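Local coordinates for protein enoyl-CoA hydratase (Thermus thermophilus, PDB 1WZ8) that probably catalyses the reversible addition of water to the double bond of enoyl-CoA thioesters, as a hexameric member of the crotonase family, at residues 8-14 and 44-49; 16-20 and 52-57; 21-27 and 57-63; 31-36 and 66-72; 39-43 and 92-96. One frame throughout, in Å; residues are numbered along the deposited sequence.

How the interactions relate
All five contacts lie in or beside one beta-alpha-beta unit, strand 21-26, helix 36-49 and strand 57-62. Interaction 3 pairs its two strands; interaction 1 sets the chain leading into edge strand 12-18 against the last turns of its helix, centres about 10 Å from interaction 3. Interaction 2, which shares Ala57 with interaction 3, ties the loops at the starting ends of the strands. Interaction 4 joins the loops beyond their finishing ends, its centre about 25 Å from that of interaction 2. Interaction 5 packs helix 36-49 on helix 83-102. All five first segments come before any second partner, so the contacts interlock and build the amino-terminal part of the crotonase fold.

Interaction 1: residues 8-14 and 44-49; sequences RYPGLAF and RVWRDL
Tyr9 and Arg8 converge on a single carboxylate oxygen, OD2 of Asp48. The tyrosine hydroxyl donates to it, and at 2.4 Å from Tyr9 OH to Asp48 OD2 the bond is very short, its exact length doubtful; the oxygen lies at the ring's edge. Arg8 reaches the same atom through a chain bent at chi3 (42°), which folds the guanidinium back so that NH2 makes a nearly straight hydrogen bond, part of a salt bridge, 2.9 Å from Asp48 OD2. That oxygen lies in the guanidinium plane, while the carboxylate is turned 79° from it and is met on its syn side, tilted out of the carboxylate plane. Val45 lays its CB over one face of the Tyr9 ring, 4.1 Å from the centroid, a CH-pi contact. With CG2 anti to its backbone N, Val45 sends that methyl to the edge of the Phe14 ring, 4.1 Å from Phe14 CZ. Leu12 CD1 fills in against Val45 CB, and Leu49 CD2 meets Phe14 CE2; branched aliphatic groups suit this apolar layer. Leu12 and Leu49 also pack on strand 21-26, and Leu5 of helix 3-8 touches Phe14, Asp48 and Leu49, so the contact joins the sheet edge to helices 3-8 and 36-49.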
# COMPACT_ATOMS: atom_id res chain seq x y z
N ARG A 8 -21.96 -5.93 33.11
CA ARG A 8 -22.32 -5.80 31.70
C ARG A 8 -21.86 -6.92 30.76
O ARG A 8 -22.38 -7.05 29.65
CB ARG A 8 -21.80 -4.47 31.16
CG ARG A 8 -22.55 -3.24 31.65
CD ARG A 8 -21.79 -1.96 31.35
NE ARG A 8 -21.19 -1.96 30.02
CZ ARG A 8 -21.88 -2.07 28.89
NH1 ARG A 8 -23.21 -2.19 28.92
NH2 ARG A 8 -21.25 -2.07 27.72
N TYR A 9 -20.91 -7.73 31.20
CA TYR A 9 -20.40 -8.80 30.35
C TYR A 9 -20.54 -10.21 30.91
O TYR A 9 -19.58 -10.78 31.44
CB TYR A 9 -18.93 -8.53 30.00
CG TYR A 9 -18.76 -7.36 29.05
CD1 TYR A 9 -18.96 -7.52 27.68
CD2 TYR A 9 -18.42 -6.10 29.53
CE1 TYR A 9 -18.84 -6.44 26.81
CE2 TYR A 9 -18.30 -5.01 28.66
CZ TYR A 9 -18.52 -5.19 27.31
OH TYR A 9 -18.41 -4.12 26.44
N PRO A 10 -21.74 -10.80 30.80
CA PRO A 10 -21.92 -12.16 31.31
C PRO A 10 -21.04 -13.10 30.49
O PRO A 10 -21.00 -13.01 29.27
CB PRO A 10 -23.42 -12.40 31.09
CG PRO A 10 -23.72 -11.59 29.87
CD PRO A 10 -22.96 -10.31 30.15
N GLY A 11 -20.33 -13.98 31.18
CA GLY A 11 -19.45 -14.90 30.48
C GLY A 11 -18.00 -14.48 30.68
O GLY A 11 -17.08 -15.27 30.49
N LEU A 12 -17.81 -13.22 31.06
CA LEU A 12 -16.47 -12.70 31.31
C LEU A 12 -16.27 -12.42 32.79
O LEU A 12 -17.17 -11.94 33.48
CB LEU A 12 -16.24 -11.40 30.53
CG LEU A 12 -16.25 -11.48 29.00
CD1 LEU A 12 -15.99 -10.10 28.42
CD2 LEU A 12 -15.19 -12.46 28.53
N ALA A 13 -15.08 -12.75 33.29
CA ALA A 13 -14.73 -12.52 34.68
C ALA A 13 -13.50 -11.62 34.67
O ALA A 13 -12.62 -11.79 33.82
CB ALA A 13 -14.41 -13.84 35.37
N PHE A 14 -13.44 -10.68 35.60
CA PHE A 14 -12.31 -9.75 35.65
C PHE A 14 -11.60 -9.79 37.00
O PHE A 14 -12.24 -9.85 38.05
CB PHE A 14 -12.79 -8.33 35.37
CG PHE A 14 -13.54 -8.18 34.07
CD1 PHE A 14 -14.87 -8.58 33.96
CD2 PHE A 14 -12.91 -7.64 32.95
CE1 PHE A 14 -15.56 -8.44 32.76
CE2 PHE A 14 -13.60 -7.49 31.74
CZ PHE A 14 -14.92 -7.89 31.65
N ARG A 44 -16.67 -6.83 21.84
CA ARG A 44 -16.99 -5.47 22.25
C ARG A 44 -16.37 -4.97 23.55
O ARG A 44 -16.29 -3.77 23.76
CB ARG A 44 -18.51 -5.30 22.34
CG ARG A 44 -19.24 -5.78 21.10
CD ARG A 44 -20.75 -5.67 21.25
NE ARG A 44 -21.24 -4.33 20.92
CZ ARG A 44 -22.36 -4.09 20.24
NH1 ARG A 44 -23.10 -5.10 19.82
NH2 ARG A 44 -22.72 -2.85 19.96
N VAL A 45 -15.93 -5.88 24.41
CA VAL A 45 -15.35 -5.49 25.70
C VAL A 45 -14.17 -4.51 25.57
O VAL A 45 -13.97 -3.66 26.43
CB VAL A 45 -14.90 -6.74 26.50
CG1 VAL A 45 -13.77 -7.45 25.78
CG2 VAL A 45 -14.48 -6.34 27.92
N TRP A 46 -13.42 -4.62 24.48
CA TRP A 46 -12.26 -3.76 24.28
C TRP A 46 -12.59 -2.27 24.28
O TRP A 46 -11.78 -1.46 24.75
CB TRP A 46 -11.54 -4.16 22.99
CG TRP A 46 -11.14 -5.60 23.01
CD1 TRP A 46 -11.82 -6.65 22.47
CD2 TRP A 46 -10.05 -6.17 23.74
NE1 TRP A 46 -11.23 -7.84 22.82
CE2 TRP A 46 -10.14 -7.58 23.61
CE3 TRP A 46 -9.00 -5.64 24.51
CZ2 TRP A 46 -9.23 -8.45 24.21
CZ3 TRP A 46 -8.09 -6.51 25.11
CH2 TRP A 46 -8.21 -7.90 24.95
N ARG A 47 -13.75 -1.89 23.77
CA ARG A 47 -14.14 -0.48 23.76
C ARG A 47 -14.29 0.06 25.18
O ARG A 47 -13.81 1.16 25.48
CB ARG A 47 -15.46 -0.30 23.01
CG ARG A 47 -15.32 -0.32 21.50
CD ARG A 47 -16.67 -0.48 20.84
NE ARG A 47 -16.72 -1.71 20.06
CZ ARG A 47 -17.78 -2.52 20.02
NH1 ARG A 47 -18.86 -2.22 20.71
NH2 ARG A 47 -17.74 -3.62 19.28
N ASP A 48 -14.94 -0.70 26.04
CA ASP A 48 -15.13 -0.27 27.42
C ASP A 48 -13.86 -0.37 28.25
O ASP A 48 -13.70 0.35 29.24
CB ASP A 48 -16.25 -1.09 28.07
CG ASP A 48 -17.59 -0.88 27.40
OD1 ASP A 48 -17.89 0.27 27.01
OD2 ASP A 48 -18.36 -1.85 27.27
N LEU A 49 -12.94 -1.26 27.86
CA LEU A 49 -11.70 -1.41 28.61
C LEU A 49 -10.86 -0.15 28.57
O LEU A 49 -10.08 0.12 29.48
CB LEU A 49 -10.89 -2.59 28.07
CG LEU A 49 -11.47 -3.98 28.34
CD1 LEU A 49 -10.52 -5.05 27.81
CD2 LEU A 49 -11.70 -4.16 29.84

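Interaction 2: residues 16-20 and 52-57; sequences WPRPG and VEGVRA
Gly20 O receives two backbone N-H groups of the facing loop, and these are the hydrogen bonds of the contact. Arg56 N lies 2.8 Å from Gly20 O, in the carbonyl plane and on a lone pair; Ala57 N is farther, 3.1 Å from Gly20 O, and more bent, with an angle of 139° at its hydrogen. A weaker CA-H...O contact runs from Gly20 CA to Gly54 O, 3.6 Å apart. Glycine suits both positions: Gly20 has positive phi, and a beta carbon there would crowd Arg56 CD, while a beta carbon on Gly54 would collide with the carbonyl oxygen of Glu53.

The apolar share falls to the indole of Trp16. With CG anti to the carbonyl carbon (chi1 -61°), the indole is swung so that its six-membered end reaches the loop, CH2 lying 3.7 Å from Val55 CG2. The two side chains cross at about a right angle. Val52 CG1 touches the ring edge at CZ2, 4.3 Å away.

The Arg56 guanidinium turns instead to Ala207 O and Gly209 O and to Pro264 O of a neighbouring subunit. Trp16 and Val55 both rest on Leu22 of strand 21-26, and Pro17 packs on helix 195-207, placing the contact where strands 21-26 and 57-62 begin.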
# COMPACT_ATOMS: atom_id res chain seq x y z
N TRP A 16 -7.44 -8.81 39.05
CA TRP A 16 -6.11 -8.20 39.00
C TRP A 16 -5.12 -9.16 39.67
O TRP A 16 -4.72 -8.95 40.82
CB TRP A 16 -6.08 -6.86 39.75
CG TRP A 16 -7.00 -5.79 39.22
CD1 TRP A 16 -8.26 -5.50 39.67
CD2 TRP A 16 -6.72 -4.86 38.18
NE1 TRP A 16 -8.77 -4.43 38.97
CE2 TRP A 16 -7.85 -4.02 38.05
CE3 TRP A 16 -5.61 -4.64 37.34
CZ2 TRP A 16 -7.90 -2.98 37.11
CZ3 TRP A 16 -5.67 -3.61 36.41
CH2 TRP A 16 -6.81 -2.79 36.30
N PRO A 17 -4.71 -10.23 38.96
CA PRO A 17 -3.76 -11.19 39.54
C PRO A 17 -2.43 -10.57 39.95
O PRO A 17 -1.77 -11.05 40.87
CB PRO A 17 -3.61 -12.23 38.42
CG PRO A 17 -3.82 -11.42 37.18
CD PRO A 17 -5.00 -10.56 37.56
N ARG A 18 -2.04 -9.50 39.26
CA ARG A 18 -0.80 -8.79 39.54
C ARG A 18 -1.05 -7.31 39.31
O ARG A 18 -1.95 -6.94 38.56
CB ARG A 18 0.34 -9.26 38.62
CG ARG A 18 0.83 -10.68 38.89
CD ARG A 18 1.56 -10.78 40.22
NE ARG A 18 2.14 -12.11 40.43
CZ ARG A 18 1.44 -13.20 40.70
NH1 ARG A 18 0.12 -13.13 40.82
NH2 ARG A 18 2.06 -14.36 40.86
N PRO A 19 -0.26 -6.44 39.96
CA PRO A 19 -0.44 -4.99 39.81
C PRO A 19 -0.46 -4.54 38.34
O PRO A 19 0.48 -4.81 37.59
CB PRO A 19 0.76 -4.42 40.56
CG PRO A 19 1.00 -5.43 41.63
CD PRO A 19 0.85 -6.74 40.88
N GLY A 20 -1.54 -3.87 37.95
CA GLY A 20 -1.64 -3.38 36.59
C GLY A 20 -2.05 -4.40 35.54
O GLY A 20 -2.24 -4.05 34.38
N VAL A 52 -11.29 1.86 31.69
CA VAL A 52 -10.73 1.39 32.95
C VAL A 52 -9.35 1.96 33.21
O VAL A 52 -8.42 1.75 32.43
CB VAL A 52 -10.65 -0.15 32.99
CG1 VAL A 52 -10.06 -0.60 34.31
CG2 VAL A 52 -12.03 -0.76 32.79
N GLU A 53 -9.22 2.67 34.33
CA GLU A 53 -7.95 3.27 34.71
C GLU A 53 -7.07 2.26 35.43
O GLU A 53 -7.56 1.41 36.17
CB GLU A 53 -8.18 4.47 35.64
CG GLU A 53 -8.72 5.70 34.94
CD GLU A 53 -8.85 6.89 35.88
OE1 GLU A 53 -7.85 7.22 36.56
OE2 GLU A 53 -9.94 7.50 35.93
N GLY A 54 -5.77 2.34 35.19
CA GLY A 54 -4.85 1.44 35.85
C GLY A 54 -4.45 0.20 35.07
O GLY A 54 -3.60 -0.56 35.52
N VAL A 55 -5.05 -0.02 33.91
CA VAL A 55 -4.69 -1.19 33.11
C VAL A 55 -3.36 -0.94 32.41
O VAL A 55 -3.23 0.02 31.64
CB VAL A 55 -5.77 -1.51 32.04
CG1 VAL A 55 -5.31 -2.68 31.18
CG2 VAL A 55 -7.09 -1.84 32.71
N ARG A 56 -2.37 -1.78 32.68
CA ARG A 56 -1.07 -1.65 32.04
C ARG A 56 -0.84 -2.82 31.10
O ARG A 56 0.00 -2.76 30.20
CB ARG A 56 0.04 -1.56 33.10
CG ARG A 56 -0.07 -0.31 33.99
CD ARG A 56 0.99 -0.26 35.09
NE ARG A 56 2.32 0.11 34.59
CZ ARG A 56 2.73 1.35 34.36
NH1 ARG A 56 1.92 2.39 34.57
NH2 ARG A 56 3.97 1.57 33.92
N ALA A 57 -1.60 -3.89 31.30
CA ALA A 57 -1.52 -5.08 30.45
C ALA A 57 -2.77 -5.93 30.66
O ALA A 57 -3.31 -5.98 31.77
CB ALA A 57 -0.27 -5.90 30.79

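Interaction 3: residues 21-27 and 57-63; sequences VLEITFR and AVLLRGE
The Phe26 ring takes Gly62 CA over the centre of one face, 3.8 Å from its centroid, a CH-pi contact. Arg61 O approaches obliquely, and Phe67 meets the ring edge-to-face. CG of Phe26 sits between its backbone N and carbonyl carbon (chi1 56°), which swings the ring across to the neighbouring strand; Gly62 suits the place, since a beta carbon would come too close to CE1. Replacing Phe26 with an alanine would probably uncover Gly62 CA and leave Phe67 without its aromatic partner. At the guanidinium edge of Arg27, Glu63 OE2 lies 2.6 Å from NE, a salt bridge whose hydrogen bond is weak and bent (121°).

Water 1 lies at the edge of the Arg61 guanidinium, 2.6 Å from Arg61 NH1, and donates to Glu23 OE2. Arg61 also makes a salt bridge with Glu112, and Glu23 a hydrogen bond with Tyr196, so long polar chains suit these two places on the face shared with Val21, Thr25 and Leu59. Val21 CG1 packs there on Leu59 CB at 4.0 Å. On the face of Leu22, Ile24, Phe26, Val58 and Leu60, Ile24 CB meets Leu60 CD2 at 3.9 Å and Ile24 CD1 touches Val58 CG1, branched residues that fill the layer under helix 36-49.

Six backbone bonds alternate from Leu22 N-Ala57 O to Glu63 N-Phe26 O. This is parallel pairing of the two strands of a beta-alpha-beta crossover, helix 36-49 being the connection, within the crotonase fold.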
# COMPACT_ATOMS: atom_id res chain seq x y z
N VAL A 21 -2.18 -5.66 35.94
CA VAL A 21 -2.56 -6.70 35.00
C VAL A 21 -4.04 -7.04 35.12
O VAL A 21 -4.48 -7.66 36.10
CB VAL A 21 -1.76 -8.00 35.25
CG1 VAL A 21 -2.16 -9.06 34.23
CG2 VAL A 21 -0.26 -7.70 35.15
N LEU A 22 -4.82 -6.62 34.13
CA LEU A 22 -6.25 -6.93 34.14
C LEU A 22 -6.43 -8.27 33.47
O LEU A 22 -6.18 -8.41 32.27
CB LEU A 22 -7.04 -5.85 33.40
CG LEU A 22 -8.55 -6.15 33.33
CD1 LEU A 22 -9.12 -6.29 34.73
CD2 LEU A 22 -9.26 -5.04 32.58
N GLU A 23 -6.85 -9.26 34.24
CA GLU A 23 -7.05 -10.59 33.70
C GLU A 23 -8.51 -10.80 33.34
O GLU A 23 -9.40 -10.62 34.16
CB GLU A 23 -6.63 -11.63 34.73
CG GLU A 23 -6.81 -13.06 34.26
CD GLU A 23 -6.60 -14.06 35.36
OE1 GLU A 23 -7.42 -14.07 36.31
OE2 GLU A 23 -5.63 -14.83 35.29
N ILE A 24 -8.75 -11.19 32.09
CA ILE A 24 -10.10 -11.45 31.62
C ILE A 24 -10.23 -12.94 31.35
O ILE A 24 -9.57 -13.48 30.46
CB ILE A 24 -10.41 -10.69 30.31
CG1 ILE A 24 -10.22 -9.18 30.51
CG2 ILE A 24 -11.84 -10.98 29.87
CD1 ILE A 24 -10.57 -8.35 29.28
N THR A 25 -11.07 -13.61 32.14
CA THR A 25 -11.31 -15.04 31.99
C THR A 25 -12.67 -15.21 31.34
O THR A 25 -13.67 -14.67 31.83
CB THR A 25 -11.33 -15.76 33.37
OG1 THR A 25 -10.05 -15.61 34.01
CG2 THR A 25 -11.62 -17.24 33.19
N PHE A 26 -12.73 -15.95 30.24
CA PHE A 26 -14.01 -16.15 29.57
C PHE A 26 -14.48 -17.58 29.70
O PHE A 26 -13.67 -18.52 29.72
CB PHE A 26 -13.92 -15.72 28.10
CG PHE A 26 -12.84 -16.41 27.32
CD1 PHE A 26 -13.08 -17.63 26.71
CD2 PHE A 26 -11.58 -15.82 27.18
CE1 PHE A 26 -12.09 -18.26 25.95
CE2 PHE A 26 -10.59 -16.44 26.43
CZ PHE A 26 -10.84 -17.66 25.82
N ARG A 27 -15.79 -17.74 29.79
CA ARG A 27 -16.40 -19.05 29.96
C ARG A 27 -17.45 -19.30 28.88
O ARG A 27 -18.41 -18.54 28.76
CB ARG A 27 -17.05 -19.11 31.34
CG ARG A 27 -17.54 -20.47 31.80
CD ARG A 27 -18.15 -20.34 33.19
NE ARG A 27 -18.37 -21.63 33.83
CZ ARG A 27 -19.19 -22.57 33.38
NH1 ARG A 27 -19.88 -22.37 32.26
NH2 ARG A 27 -19.33 -23.71 34.04
N ALA A 57 -1.60 -3.89 31.30
CA ALA A 57 -1.52 -5.08 30.45
C ALA A 57 -2.77 -5.93 30.66
O ALA A 57 -3.31 -5.98 31.77
CB ALA A 57 -0.27 -5.90 30.79
N VAL A 58 -3.23 -6.57 29.59
CA VAL A 58 -4.40 -7.43 29.66
C VAL A 58 -3.98 -8.88 29.46
O VAL A 58 -3.17 -9.19 28.59
CB VAL A 58 -5.44 -7.04 28.59
CG1 VAL A 58 -6.55 -8.09 28.52
CG2 VAL A 58 -6.03 -5.68 28.92
N LEU A 59 -4.52 -9.76 30.29
CA LEU A 59 -4.21 -11.18 30.21
C LEU A 59 -5.50 -11.93 29.90
O LEU A 59 -6.48 -11.82 30.63
CB LEU A 59 -3.63 -11.68 31.54
CG LEU A 59 -3.34 -13.18 31.66
CD1 LEU A 59 -2.40 -13.62 30.54
CD2 LEU A 59 -2.74 -13.48 33.03
N LEU A 60 -5.50 -12.69 28.81
CA LEU A 60 -6.68 -13.45 28.41
C LEU A 60 -6.51 -14.92 28.74
O LEU A 60 -5.46 -15.51 28.48
CB LEU A 60 -6.92 -13.29 26.91
CG LEU A 60 -7.21 -11.87 26.41
CD1 LEU A 60 -7.27 -11.87 24.88
CD2 LEU A 60 -8.52 -11.37 27.01
N ARG A 61 -7.56 -15.51 29.30
CA ARG A 61 -7.52 -16.93 29.65
C ARG A 61 -8.92 -17.49 29.59
O ARG A 61 -9.89 -16.81 29.92
CB ARG A 61 -6.95 -17.12 31.06
CG ARG A 61 -6.73 -18.58 31.44
CD ARG A 61 -6.37 -18.76 32.91
NE ARG A 61 -5.85 -20.11 33.17
CZ ARG A 61 -5.45 -20.54 34.37
NH1 ARG A 61 -5.50 -19.73 35.42
NH2 ARG A 61 -4.98 -21.77 34.50
N GLY A 62 -9.04 -18.74 29.16
CA GLY A 62 -10.33 -19.38 29.09
C GLY A 62 -10.54 -20.13 30.39
O GLY A 62 -9.56 -20.57 31.01
N GLU A 63 -11.78 -20.26 30.83
CA GLU A 63 -12.05 -20.96 32.08
C GLU A 63 -11.89 -22.46 31.89
O GLU A 63 -12.00 -22.97 30.77
CB GLU A 63 -13.47 -20.65 32.56
CG GLU A 63 -13.74 -21.08 33.99
CD GLU A 63 -15.00 -21.90 34.13
OE1 GLU A 63 -15.06 -23.00 33.53
OE2 GLU A 63 -15.93 -21.45 34.83
O HOH W 1 -6.62 -17.54 36.14

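Interaction 4: residues 31-36 and 66-72; sequences LNAMPP and VFSAGGS
Met34 and Gly70 make the shortest well-aligned bond, 2.7 Å from Met34 N to Gly70 O, and Ser72 N returns the link to Met34 O at 3.0 Å, a single backbone bridge. At the other end Ala69 N binds Leu31 O at 2.9 Å. Asn32 suits its buried place: ND2 donates to Phe67 O at 3.0 Å, to Glu63 O and weakly to Val66 O, two N-H groups serving three acceptors, while OD1 accepts from Gly28 N. Ser68 OG, anti to its backbone N (chi1 178°), donates to Asn32 O at 2.9 Å and accepts from Gly70 N, an ST turn.

Outside the polar core, Leu31 CB meets Ala69 CB at 3.8 Å and Met34 CE reaches Ser68 OG. A methylpentanediol bound near Gly71 hints at a pocket here, perhaps the acyl-CoA site as in crotonase relatives.

The loops follow strands 21-26 and 57-62; Pro35 and Ser72 are the N-caps of helices 36-49 and 73-81, Ser72 OG capping Leu75 N, and Met34 leans on helix 118-125.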
# COMPACT_ATOMS: atom_id res chain seq x y z
N LEU A 31 -15.06 -26.73 26.05
CA LEU A 31 -13.87 -26.20 25.41
C LEU A 31 -14.08 -24.73 25.11
O LEU A 31 -13.48 -24.16 24.19
CB LEU A 31 -13.60 -26.96 24.11
CG LEU A 31 -13.45 -28.48 24.26
CD1 LEU A 31 -13.21 -29.12 22.90
CD2 LEU A 31 -12.29 -28.78 25.20
N ASN A 32 -14.95 -24.11 25.91
CA ASN A 32 -15.30 -22.71 25.76
C ASN A 32 -15.75 -22.33 24.36
O ASN A 32 -15.37 -21.28 23.84
CB ASN A 32 -14.14 -21.81 26.21
CG ASN A 32 -13.88 -21.90 27.70
OD1 ASN A 32 -14.82 -21.84 28.51
ND2 ASN A 32 -12.61 -22.01 28.08
N ALA A 33 -16.55 -23.19 23.75
CA ALA A 33 -17.09 -22.89 22.42
C ALA A 33 -17.88 -21.62 22.71
O ALA A 33 -18.52 -21.51 23.76
CB ALA A 33 -18.02 -24.00 21.95
N MET A 34 -17.83 -20.66 21.80
CA MET A 34 -18.49 -19.38 22.03
C MET A 34 -19.93 -19.23 21.58
O MET A 34 -20.23 -19.26 20.39
CB MET A 34 -17.69 -18.26 21.38
CG MET A 34 -16.23 -18.20 21.77
SD MET A 34 -15.42 -16.95 20.75
CE MET A 34 -13.71 -17.09 21.30
N PRO A 35 -20.86 -19.07 22.54
CA PRO A 35 -22.27 -18.89 22.16
C PRO A 35 -22.35 -17.45 21.64
O PRO A 35 -21.42 -16.67 21.82
CB PRO A 35 -23.01 -19.05 23.49
CG PRO A 35 -22.10 -19.95 24.27
CD PRO A 35 -20.74 -19.37 23.97
N PRO A 36 -23.47 -17.07 21.00
CA PRO A 36 -23.62 -15.71 20.47
C PRO A 36 -23.22 -14.61 21.45
O PRO A 36 -22.47 -13.69 21.11
CB PRO A 36 -25.10 -15.65 20.10
CG PRO A 36 -25.38 -17.04 19.65
CD PRO A 36 -24.65 -17.89 20.68
N VAL A 66 -8.70 -24.24 29.49
CA VAL A 66 -8.75 -24.38 28.04
C VAL A 66 -9.09 -23.02 27.46
O VAL A 66 -9.89 -22.29 28.04
CB VAL A 66 -9.82 -25.41 27.60
CG1 VAL A 66 -11.20 -24.95 28.03
CG2 VAL A 66 -9.76 -25.62 26.10
N PHE A 67 -8.48 -22.67 26.34
CA PHE A 67 -8.75 -21.37 25.73
C PHE A 67 -10.11 -21.41 25.04
O PHE A 67 -11.12 -21.13 25.67
CB PHE A 67 -7.64 -20.97 24.76
CG PHE A 67 -7.55 -19.49 24.51
CD1 PHE A 67 -7.87 -18.95 23.27
CD2 PHE A 67 -7.13 -18.64 25.52
CE1 PHE A 67 -7.79 -17.58 23.04
CE2 PHE A 67 -7.04 -17.26 25.31
CZ PHE A 67 -7.38 -16.73 24.06
N SER A 68 -10.14 -21.75 23.75
CA SER A 68 -11.43 -21.81 23.06
C SER A 68 -11.43 -22.58 21.75
O SER A 68 -10.53 -22.45 20.93
CB SER A 68 -11.95 -20.39 22.79
OG SER A 68 -13.18 -20.44 22.07
N ALA A 69 -12.47 -23.39 21.56
CA ALA A 69 -12.63 -24.18 20.35
C ALA A 69 -13.28 -23.34 19.24
O ALA A 69 -13.50 -23.83 18.13
CB ALA A 69 -13.49 -25.42 20.64
N GLY A 70 -13.58 -22.08 19.56
CA GLY A 70 -14.19 -21.20 18.57
C GLY A 70 -15.69 -21.06 18.70
O GLY A 70 -16.28 -21.38 19.73
N GLY A 71 -16.33 -20.56 17.63
CA GLY A 71 -17.77 -20.38 17.64
C GLY A 71 -18.53 -21.67 17.86
O GLY A 71 -18.16 -22.71 17.31
N SER A 72 -19.59 -21.61 18.65
CA SER A 72 -20.40 -22.80 18.94
C SER A 72 -21.35 -23.10 17.79
O SER A 72 -21.58 -22.26 16.93
CB SER A 72 -21.22 -22.57 20.21
OG SER A 72 -22.21 -21.59 20.00

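Interaction 5: residues 39-43 and 92-96; sequences HRGLA and EARDL
His39 and Arg40 share the carboxylate of Glu92 where two helices, 36-49 and 83-102, pack at 45° with their local axes 8.4 Å apart, a helix-helix contact of the crotonase fold. His39 ND1 donates to Glu92 OE1 across 2.8 Å in a nearly straight bond. The oxygen lies in the ring plane and uses its anti lone pair. Arg40 NH1 takes the other oxygen, 2.5 Å from Glu92 OE2, approaching on the syn side with the guanidinium turned 68° from the carboxylate. Arg88 NE also makes a salt bridge with Glu92 OE2, so two arginines gather round this one acid. A glutamate suits this buried position, having two oxygens for two donors on successive residues. Its CG is anti to the carbonyl carbon (chi1 -76°) and the chain runs extended, carrying the acid across to the facing helix. A glutamine in its place would probably leave Arg40 without its opposite charge and might turn an N-H toward one of the two donors.

Farther out, Leu96, whose CG is anti to its backbone N, sends CD2 obliquely to the His39 ring and CD1 to Leu42 CB, 3.7 Å away. Met34 packs against both His39 and Leu42 from the preceding loop. Where the backbones come closest, the small side chain of Ala43 permits the approach: Ala43 CB is 3.2 Å from Glu92 O.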
# COMPACT_ATOMS: atom_id res chain seq x y z
N HIS A 39 -19.32 -14.43 22.09
CA HIS A 39 -18.59 -13.92 20.93
C HIS A 39 -18.72 -12.40 20.87
O HIS A 39 -17.72 -11.69 20.68
CB HIS A 39 -19.13 -14.56 19.65
CG HIS A 39 -18.40 -14.14 18.42
ND1 HIS A 39 -18.85 -13.12 17.60
CD2 HIS A 39 -17.24 -14.57 17.88
CE1 HIS A 39 -17.99 -12.95 16.61
NE2 HIS A 39 -17.01 -13.82 16.75
N ARG A 40 -19.93 -11.89 21.04
CA ARG A 40 -20.14 -10.45 21.01
C ARG A 40 -19.44 -9.77 22.18
O ARG A 40 -18.89 -8.67 22.04
CB ARG A 40 -21.63 -10.12 21.03
CG ARG A 40 -21.90 -8.63 21.23
CD ARG A 40 -23.30 -8.25 20.81
NE ARG A 40 -24.28 -9.19 21.37
CZ ARG A 40 -24.78 -10.22 20.70
NH1 ARG A 40 -24.37 -10.45 19.45
NH2 ARG A 40 -25.70 -10.99 21.26
N GLY A 41 -19.46 -10.42 23.34
CA GLY A 41 -18.82 -9.87 24.52
C GLY A 41 -17.32 -9.73 24.34
O GLY A 41 -16.75 -8.69 24.66
N LEU A 42 -16.68 -10.78 23.84
CA LEU A 42 -15.24 -10.76 23.61
C LEU A 42 -14.85 -9.74 22.55
O LEU A 42 -13.74 -9.21 22.55
CB LEU A 42 -14.75 -12.15 23.20
CG LEU A 42 -14.73 -13.20 24.32
CD1 LEU A 42 -14.51 -14.59 23.75
CD2 LEU A 42 -13.64 -12.83 25.31
N ALA A 43 -15.77 -9.47 21.64
CA ALA A 43 -15.50 -8.53 20.56
C ALA A 43 -15.71 -7.07 20.96
O ALA A 43 -15.00 -6.19 20.48
CB ALA A 43 -16.37 -8.86 19.36
N GLU A 92 -18.81 -8.24 14.52
CA GLU A 92 -18.26 -8.76 15.77
C GLU A 92 -16.94 -9.47 15.49
O GLU A 92 -15.95 -9.31 16.23
CB GLU A 92 -19.24 -9.76 16.41
CG GLU A 92 -20.43 -9.12 17.09
CD GLU A 92 -21.42 -10.15 17.58
OE1 GLU A 92 -21.03 -11.32 17.76
OE2 GLU A 92 -22.60 -9.79 17.81
N ALA A 93 -16.92 -10.27 14.43
CA ALA A 93 -15.72 -11.02 14.04
C ALA A 93 -14.60 -10.04 13.73
O ALA A 93 -13.45 -10.25 14.10
CB ALA A 93 -16.02 -11.89 12.82
N ARG A 94 -14.95 -8.97 13.03
CA ARG A 94 -13.96 -7.96 12.69
C ARG A 94 -13.38 -7.34 13.95
O ARG A 94 -12.17 -7.13 14.05
CB ARG A 94 -14.60 -6.87 11.81
CG ARG A 94 -13.71 -5.65 11.54
CD ARG A 94 -14.41 -4.70 10.56
NE ARG A 94 -13.67 -3.47 10.32
CZ ARG A 94 -13.61 -2.45 11.17
NH1 ARG A 94 -14.24 -2.50 12.33
NH2 ARG A 94 -12.92 -1.36 10.85
N ASP A 95 -14.24 -7.06 14.93
CA ASP A 95 -13.79 -6.45 16.18
C ASP A 95 -13.07 -7.41 17.12
O ASP A 95 -12.28 -6.98 17.96
CB ASP A 95 -14.98 -5.82 16.92
CG ASP A 95 -15.47 -4.54 16.25
OD1 ASP A 95 -14.63 -3.79 15.73
OD2 ASP A 95 -16.69 -4.29 16.25
N LEU A 96 -13.32 -8.71 16.98
CA LEU A 96 -12.67 -9.69 17.83
C LEU A 96 -11.17 -9.64 17.58
O LEU A 96 -10.37 -9.94 18.46
CB LEU A 96 -13.19 -11.10 17.52
CG LEU A 96 -12.69 -12.22 18.44
CD1 LEU A 96 -13.14 -11.97 19.88
CD2 LEU A 96 -13.23 -13.56 17.96